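PDB 4Z0P: NAD-dependent dehydrogenase from Rhizobium meliloti, which reduces glyoxylate and hydroxypyruvate, using NADPH as the hydride donor. Local coordinates for residues Ser104-Met109 and Ser257-Glu262; His79-Pro84 and Val314-Gly319. One frame throughout, in Å; residues are numbered along the deposited sequence.

Contact 1: residues Ser104-Met109 and Ser257-Glu262; sequences SEWVMM and SLDVFE. With NDP (NADPH dihydro-nicotinamide-adenine-dinucleotide phosphate), chain H.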
loop_
_atom_site.group_PDB
_atom_site.type_symbol
_atom_site.label_atom_id
_atom_site.label_comp_id
_atom_site.label_asym_id
_atom_site.label_seq_id
_atom_site.Cartn_x
_atom_site.Cartn_y
_atom_site.Cartn_z
ATOM N N SER A 104 2.060 -6.415 7.899
ATOM C CA SER A 104 1.156 -6.404 6.778
ATOM C C SER A 104 1.131 -5.074 6.060
ATOM O O SER A 104 1.011 -5.043 4.839
ATOM C CB SER A 104 -0.230 -6.842 7.200
ATOM O OG SER A 104 -0.184 -8.241 7.523
ATOM N N GLU A 105 1.290 -3.980 6.799
ATOM C CA GLU A 105 1.469 -2.668 6.171
ATOM C C GLU A 105 2.662 -2.661 5.233
ATOM O O GLU A 105 2.583 -2.186 4.108
ATOM C CB GLU A 105 1.715 -1.573 7.198
ATOM C CG GLU A 105 0.555 -1.251 8.125
ATOM C CD GLU A 105 0.981 -0.395 9.317
ATOM O OE1 GLU A 105 2.156 0.028 9.361
ATOM O OE2 GLU A 105 0.155 -0.208 10.237
ATOM N N TRP A 106 3.793 -3.153 5.720
ATOM C CA TRP A 106 5.015 -3.102 4.928
ATOM C C TRP A 106 4.895 -4.001 3.685
ATOM O O TRP A 106 5.285 -3.601 2.585
ATOM C CB TRP A 106 6.229 -3.497 5.791
ATOM C CG TRP A 106 7.562 -3.393 5.067
ATOM C CD1 TRP A 106 8.425 -2.341 5.085
ATOM C CD2 TRP A 106 8.174 -4.399 4.237
ATOM N NE1 TRP A 106 9.547 -2.630 4.324
ATOM C CE2 TRP A 106 9.409 -3.880 3.785
ATOM C CE3 TRP A 106 7.811 -5.686 3.854
ATOM C CZ2 TRP A 106 10.279 -4.619 2.948
ATOM C CZ3 TRP A 106 8.665 -6.426 3.040
ATOM C CH2 TRP A 106 9.896 -5.878 2.600
ATOM N N VAL A 107 4.350 -5.200 3.855
ATOM C CA VAL A 107 4.185 -6.132 2.734
ATOM C C VAL A 107 3.237 -5.531 1.685
ATOM O O VAL A 107 3.530 -5.538 0.499
ATOM C CB VAL A 107 3.696 -7.523 3.203
ATOM C CG1 VAL A 107 3.375 -8.429 2.021
ATOM C CG2 VAL A 107 4.749 -8.181 4.088
ATOM N N MET A 108 2.114 -5.002 2.142
ATOM C CA MET A 108 1.159 -4.356 1.236
ATOM C C MET A 108 1.830 -3.210 0.504
ATOM O O MET A 108 1.651 -3.062 -0.715
ATOM C CB MET A 108 -0.034 -3.825 2.033
ATOM C CG MET A 108 -1.108 -3.118 1.191
ATOM S SD MET A 108 -1.925 -4.218 0.000
ATOM C CE MET A 108 -2.783 -5.290 1.160
ATOM N N MET A 109 2.605 -2.396 1.223
ATOM C CA MET A 109 3.282 -1.268 0.564
ATOM C C MET A 109 4.204 -1.753 -0.549
ATOM O O MET A 109 4.210 -1.181 -1.643
ATOM C CB MET A 109 4.055 -0.423 1.556
ATOM C CG MET A 109 4.614 0.829 0.921
ATOM S SD MET A 109 5.316 1.958 2.158
ATOM C CE MET A 109 6.679 1.005 2.634
ATOM N N SER A 257 12.303 -5.693 -2.944
ATOM C CA SER A 257 12.186 -4.922 -1.697
ATOM C C SER A 257 12.876 -5.726 -0.617
ATOM O O SER A 257 12.466 -6.858 -0.324
ATOM C CB SER A 257 10.726 -4.709 -1.306
ATOM O OG SER A 257 10.061 -3.861 -2.254
ATOM N N LEU A 258 13.930 -5.156 -0.042
ATOM C CA LEU A 258 14.702 -5.848 0.996
ATOM C C LEU A 258 14.671 -5.028 2.270
ATOM O O LEU A 258 15.139 -3.875 2.289
ATOM C CB LEU A 258 16.154 -6.083 0.549
ATOM C CG LEU A 258 16.292 -6.889 -0.765
ATOM C CD1 LEU A 258 17.746 -6.920 -1.215
ATOM C CD2 LEU A 258 15.746 -8.311 -0.586
ATOM N N ASP A 259 14.141 -5.632 3.332
ATOM C CA ASP A 259 14.160 -5.066 4.679
ATOM C C ASP A 259 15.257 -5.672 5.537
ATOM O O ASP A 259 15.551 -5.162 6.619
ATOM C CB ASP A 259 12.828 -5.311 5.382
ATOM C CG ASP A 259 12.689 -4.507 6.675
ATOM O OD1 ASP A 259 12.841 -3.237 6.658
ATOM O OD2 ASP A 259 12.433 -5.154 7.728
ATOM N N VAL A 260 15.804 -6.800 5.077
ATOM C CA VAL A 260 16.734 -7.631 5.875
ATOM C C VAL A 260 17.899 -8.041 4.993
ATOM O O VAL A 260 17.740 -8.177 3.770
ATOM C CB VAL A 260 16.023 -8.853 6.498
ATOM C CG1 VAL A 260 14.957 -8.390 7.481
ATOM C CG2 VAL A 260 15.394 -9.726 5.425
ATOM N N PHE A 261 19.072 -8.182 5.610
ATOM C CA PHE A 261 20.324 -8.383 4.908
ATOM C C PHE A 261 21.213 -9.397 5.619
ATOM O O PHE A 261 21.112 -9.576 6.813
ATOM C CB PHE A 261 21.058 -7.048 4.721
ATOM C CG PHE A 261 20.249 -6.081 3.929
ATOM C CD1 PHE A 261 20.284 -6.097 2.552
ATOM C CD2 PHE A 261 19.327 -5.253 4.571
ATOM C CE1 PHE A 261 19.459 -5.242 1.828
ATOM C CE2 PHE A 261 18.502 -4.393 3.853
ATOM C CZ PHE A 261 18.566 -4.410 2.483
ATOM N N GLU A 262 22.062 -10.053 4.843
ATOM C CA GLU A 262 22.968 -11.076 5.386
ATOM C C GLU A 262 23.849 -10.524 6.505
ATOM O O GLU A 262 24.144 -11.241 7.468
ATOM C CB GLU A 262 23.838 -11.690 4.280
ATOM C CG GLU A 262 23.095 -12.516 3.246
ATOM C CD GLU A 262 24.054 -13.212 2.301
ATOM O OE1 GLU A 262 24.786 -14.127 2.734
ATOM O OE2 GLU A 262 24.076 -12.860 1.127
HETATM P PA NDP H . 5.749 -18.229 12.587
HETATM O O1A NDP H . 6.540 -19.217 13.429
HETATM O O2A NDP H . 4.341 -17.948 12.995
HETATM O O5B NDP H . 5.747 -18.806 11.112
HETATM C C5B NDP H . 6.877 -19.371 10.481
HETATM C C4B NDP H . 6.422 -20.023 9.205
HETATM O O4B NDP H . 7.593 -20.435 8.506
HETATM C C3B NDP H . 5.572 -21.276 9.409
HETATM O O3B NDP H . 4.587 -21.302 8.382
HETATM C C2B NDP H . 6.570 -22.400 9.224
HETATM O O2B NDP H . 6.021 -23.617 8.760
HETATM C C1B NDP H . 7.437 -21.798 8.150
HETATM N N9A NDP H . 8.730 -22.500 8.094
HETATM C C8A NDP H . 9.736 -22.536 8.991
HETATM N N7A NDP H . 10.757 -23.272 8.612
HETATM C C5A NDP H . 10.383 -23.742 7.385
HETATM C C6A NDP H . 11.007 -24.598 6.455
HETATM N N6A NDP H . 12.237 -25.124 6.656
HETATM N N1A NDP H . 10.349 -24.883 5.296
HETATM C C2A NDP H . 9.131 -24.359 5.098
HETATM N N3A NDP H . 8.441 -23.550 5.908
HETATM C C4A NDP H . 9.136 -23.268 7.042
HETATM O O3 NDP H . 6.683 -16.911 12.539
HETATM P PN NDP H . 6.081 -15.427 12.276
HETATM O O1N NDP H . 5.158 -15.444 11.104
HETATM O O2N NDP H . 5.615 -14.825 13.554
HETATM O O5D NDP H . 7.455 -14.693 11.949
HETATM C C5D NDP H . 8.192 -15.082 10.807
HETATM C C4D NDP H . 9.565 -14.427 10.804
HETATM O O4D NDP H . 9.462 -13.053 10.425
HETATM C C3D NDP H . 10.291 -14.354 12.140
HETATM O O3D NDP H . 10.915 -15.615 12.454
HETATM C C2D NDP H . 11.307 -13.241 11.975
HETATM O O2D NDP H . 12.558 -13.767 11.494
HETATM C C1D NDP H . 10.646 -12.399 10.853
HETATM N N1N NDP H . 10.311 -11.041 11.286
HETATM C C2N NDP H . 10.913 -9.935 10.698
HETATM C C3N NDP H . 10.601 -8.662 11.072
HETATM C C7N NDP H . 11.115 -7.449 10.357
HETATM O O7N NDP H . 11.004 -6.346 10.929
HETATM N N7N NDP H . 11.679 -7.568 9.174
HETATM C C4N NDP H . 9.639 -8.449 12.181
HETATM C C5N NDP H . 9.060 -9.685 12.764
HETATM C C6N NDP H . 9.370 -10.887 12.315
HETATM P P2B NDP H . 5.155 -24.565 9.733
HETATM O O1X NDP H . 3.855 -23.823 9.899
HETATM O O2X NDP H . 5.024 -25.826 8.897
HETATM O O3X NDP H . 5.932 -24.728 10.986
#

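Contact 2: residues His79-Pro84 and Val314-Gly319; sequences HVLTLP and VDKVAG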
loop_
_atom_site.group_PDB
_atom_site.type_symbol
_atom_site.label_atom_id
_atom_site.label_comp_id
_atom_site.label_asym_id
_atom_site.label_seq_id
_atom_site.Cartn_x
_atom_site.Cartn_y
_atom_site.Cartn_z
ATOM N N HIS A 79 18.814 -14.976 16.672
ATOM C CA HIS A 79 19.912 -14.421 17.464
ATOM C C HIS A 79 19.936 -14.842 18.926
ATOM O O HIS A 79 20.976 -15.265 19.433
ATOM C CB HIS A 79 19.987 -12.886 17.310
ATOM C CG HIS A 79 21.068 -12.276 18.131
ATOM N ND1 HIS A 79 22.400 -12.345 17.771
ATOM C CD2 HIS A 79 21.033 -11.673 19.339
ATOM C CE1 HIS A 79 23.128 -11.772 18.708
ATOM N NE2 HIS A 79 22.327 -11.366 19.675
ATOM N N VAL A 80 18.790 -14.781 19.649
ATOM C CA VAL A 80 18.813 -15.104 21.073
ATOM C C VAL A 80 19.211 -16.563 21.297
ATOM O O VAL A 80 19.843 -16.869 22.271
ATOM C CB VAL A 80 17.484 -14.771 21.836
ATOM C CG1 VAL A 80 16.347 -15.633 21.421
ATOM C CG2 VAL A 80 17.647 -14.898 23.340
ATOM N N LEU A 81 18.856 -17.420 20.328
ATOM C CA LEU A 81 19.249 -18.844 20.442
ATOM C C LEU A 81 20.743 -19.054 20.425
ATOM O O LEU A 81 21.207 -20.081 20.897
ATOM C CB LEU A 81 18.597 -19.691 19.333
ATOM C CG LEU A 81 17.076 -19.877 19.472
ATOM C CD1 LEU A 81 16.530 -20.528 18.212
ATOM C CD2 LEU A 81 16.734 -20.755 20.674
ATOM N N THR A 82 21.489 -18.075 19.903
ATOM C CA THR A 82 22.952 -18.176 19.835
ATOM C C THR A 82 23.669 -17.588 21.028
ATOM O O THR A 82 24.877 -17.738 21.147
ATOM C CB THR A 82 23.522 -17.466 18.587
ATOM O OG1 THR A 82 23.414 -16.036 18.719
ATOM C CG2 THR A 82 22.809 -17.936 17.316
ATOM N N LEU A 83 22.935 -16.915 21.910
ATOM C CA LEU A 83 23.593 -16.239 23.032
ATOM C C LEU A 83 24.214 -17.218 23.985
ATOM O O LEU A 83 23.605 -18.240 24.386
ATOM C CB LEU A 83 22.641 -15.270 23.741
ATOM C CG LEU A 83 22.195 -14.075 22.927
ATOM C CD1 LEU A 83 20.988 -13.456 23.600
ATOM C CD2 LEU A 83 23.321 -13.067 22.748
ATOM N N PRO A 84 25.499 -16.974 24.373
ATOM C CA PRO A 84 26.133 -17.907 25.225
ATOM C C PRO A 84 25.403 -18.031 26.576
ATOM O O PRO A 84 24.880 -17.028 27.114
ATOM C CB PRO A 84 27.567 -17.359 25.412
ATOM C CG PRO A 84 27.644 -16.115 24.621
ATOM C CD PRO A 84 26.303 -15.762 24.119
ATOM N N VAL A 314 9.088 -21.146 21.865
ATOM C CA VAL A 314 9.796 -21.672 20.709
ATOM C C VAL A 314 10.379 -23.057 20.943
ATOM O O VAL A 314 10.679 -23.470 22.070
ATOM C CB VAL A 314 10.870 -20.708 20.180
ATOM C CG1 VAL A 314 10.258 -19.331 19.967
ATOM C CG2 VAL A 314 12.078 -20.652 21.093
ATOM N N ASP A 315 10.489 -23.788 19.830
ATOM C CA ASP A 315 11.153 -25.092 19.767
ATOM C C ASP A 315 12.612 -24.783 19.456
ATOM O O ASP A 315 12.934 -24.381 18.340
ATOM C CB ASP A 315 10.528 -25.910 18.637
ATOM C CG ASP A 315 11.177 -27.273 18.456
ATOM O OD1 ASP A 315 12.330 -27.473 18.875
ATOM O OD2 ASP A 315 10.527 -28.139 17.843
ATOM N N LYS A 316 13.497 -24.929 20.439
ATOM C CA LYS A 316 14.901 -24.513 20.278
ATOM C C LYS A 316 15.676 -25.360 19.267
ATOM O O LYS A 316 16.648 -24.898 18.672
ATOM C CB LYS A 316 15.635 -24.524 21.628
ATOM C CG LYS A 316 15.131 -23.485 22.618
ATOM C CD LYS A 316 16.105 -23.307 23.769
ATOM C CE LYS A 316 15.521 -22.446 24.876
ATOM N NZ LYS A 316 14.518 -23.186 25.689
ATOM N N VAL A 317 15.272 -26.603 19.099
ATOM C CA VAL A 317 15.882 -27.494 18.095
ATOM C C VAL A 317 15.514 -27.064 16.665
ATOM O O VAL A 317 16.373 -27.013 15.774
ATOM C CB VAL A 317 15.464 -28.959 18.365
ATOM C CG1 VAL A 317 15.991 -29.901 17.285
ATOM C CG2 VAL A 317 15.957 -29.399 19.734
ATOM N N ALA A 318 14.241 -26.725 16.456
ATOM C CA ALA A 318 13.746 -26.248 15.160
ATOM C C ALA A 318 14.202 -24.819 14.841
ATOM O O ALA A 318 14.347 -24.460 13.674
ATOM C CB ALA A 318 12.227 -26.332 15.103
ATOM N N GLY A 319 14.388 -24.011 15.883
ATOM C CA GLY A 319 14.878 -22.647 15.768
ATOM C C GLY A 319 13.779 -21.610 15.632
ATOM O O GLY A 319 14.053 -20.461 15.311
#

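Contact 1: residues Ser104-Met109 and Ser257-Glu262
Trp106 lays the benzo half of its indole against Asp259, and this one ring makes nearly all of the contact. With CG anti to the backbone N (chi1 -177°), the indole points away from its helix toward the end of the strand, with Val107 CG2 still at its edge. CZ2 comes closest, 3.6 Å from Asp259 CB, which meets the ring obliquely. Asp259 CG sits 4.0 Å above the ring plane, shifted toward the rim. The carboxylate is turned 51° from the indole, so the two groups neither stack nor form a T. At the ring edge, CH2 lies 4.0 Å from Ser257 O, almost in the indole plane, and 4.2 Å from Ser257 CB.

These touches are all van der Waals. The polar atoms are linked indirectly, because Trp106 NE1 and Asp259 OD1 each hydrogen-bond to Thr281 OG1. The amides of Val284 and Ala285 also bond to the carboxylate, on OD1 and OD2 respectively. Set in place this way, Asp259 OD2 accepts from NADPH N7N at 2.9 Å in a nearly straight bond (171°), which should help fix the rotation of the nicotinamide carboxamide. Val260 CG1 flanks the same N7N at 3.8 Å. Trp106 backs a residue that binds the cofactor.

In the fold, helix 97-115 packs here on the end of strand 255-258, which runs between strands 229-232 and 278-280 in the parallel Rossmann sheet. Ile231 of strand 229-232 touches the indole, and Arg116 of the second subunit packs on it too.

Contact 2: residues His79-Pro84 and Val314-Gly319
Leu81 meets Lys316 and Gly319 without any ring or planar side chain between them; the flat groups that matter here are within the segments, the Asp315 carboxylate and the His79 peptide carbonyl. The amide of Ala318 approaches Asp315 OD1 from above the carboxylate plane, 74° out of it, at an N-to-OD1 distance of 3.2 Å, and the amide of Val317 adds a weak bond to the same oxygen. The oxygen of His79 takes two donors from Thr82. The hydroxyl OG1 comes in the carbonyl plane, on a lone pair of His79 O at 2.7 Å, and the Thr82 amide N bonds to that oxygen as well. Both segments are thereby held as compact turns.

Between the segments, Leu81 does the touching with its two methyls, one for each partner. CG lies beside the backbone N and anti to the carbonyl carbon (chi1 -70°), an orientation that turns the fork toward the tail. CD1 rests 3.6 Å from Gly319 CA and 3.8 Å from Gly319 O. CD2 sits against the Lys316 chain, closest to CG at 3.7 Å, with the two side chains crossing at a slant, in the conformer described here, one of two modelled. The lysine chain then bends near its end and carries NZ away from Leu81 to a hydrogen bond with Val89 O. Leu91 of edge strand 91-92 packs against both Leu81 and Lys316, while Val314 bonds to it through the backbone.

Residues 316-318 have helical backbone angles, and Gly319 N, at positive phi, bonds to Asp315 O (2.9 Å). Asp315 OD1 accepts from the amide three residues on, an Asx motif, in the turn that leads to Tyr320, which binds NADPH.

Overall arrangement
From the N terminus the chain first builds the five-stranded parallel sheet, and 79-84 falls in the loop between its strands 69-72 and 91-92. Helix 97-115 follows, carrying 104-109, and then the seven-stranded parallel sheet of the cofactor domain. Contact 1 closes a loop of 147 residues when the chain reaches strand 255-258. After helix 290-305 the tail returns to the first domain, where contact 2 closes a larger loop of 229 residues with contact 1 nested inside it. The centres lie 23 Å apart and nothing touches between them: one joins helix to sheet in the cofactor domain, the other ties the C-terminal tail to a loop of the first domain.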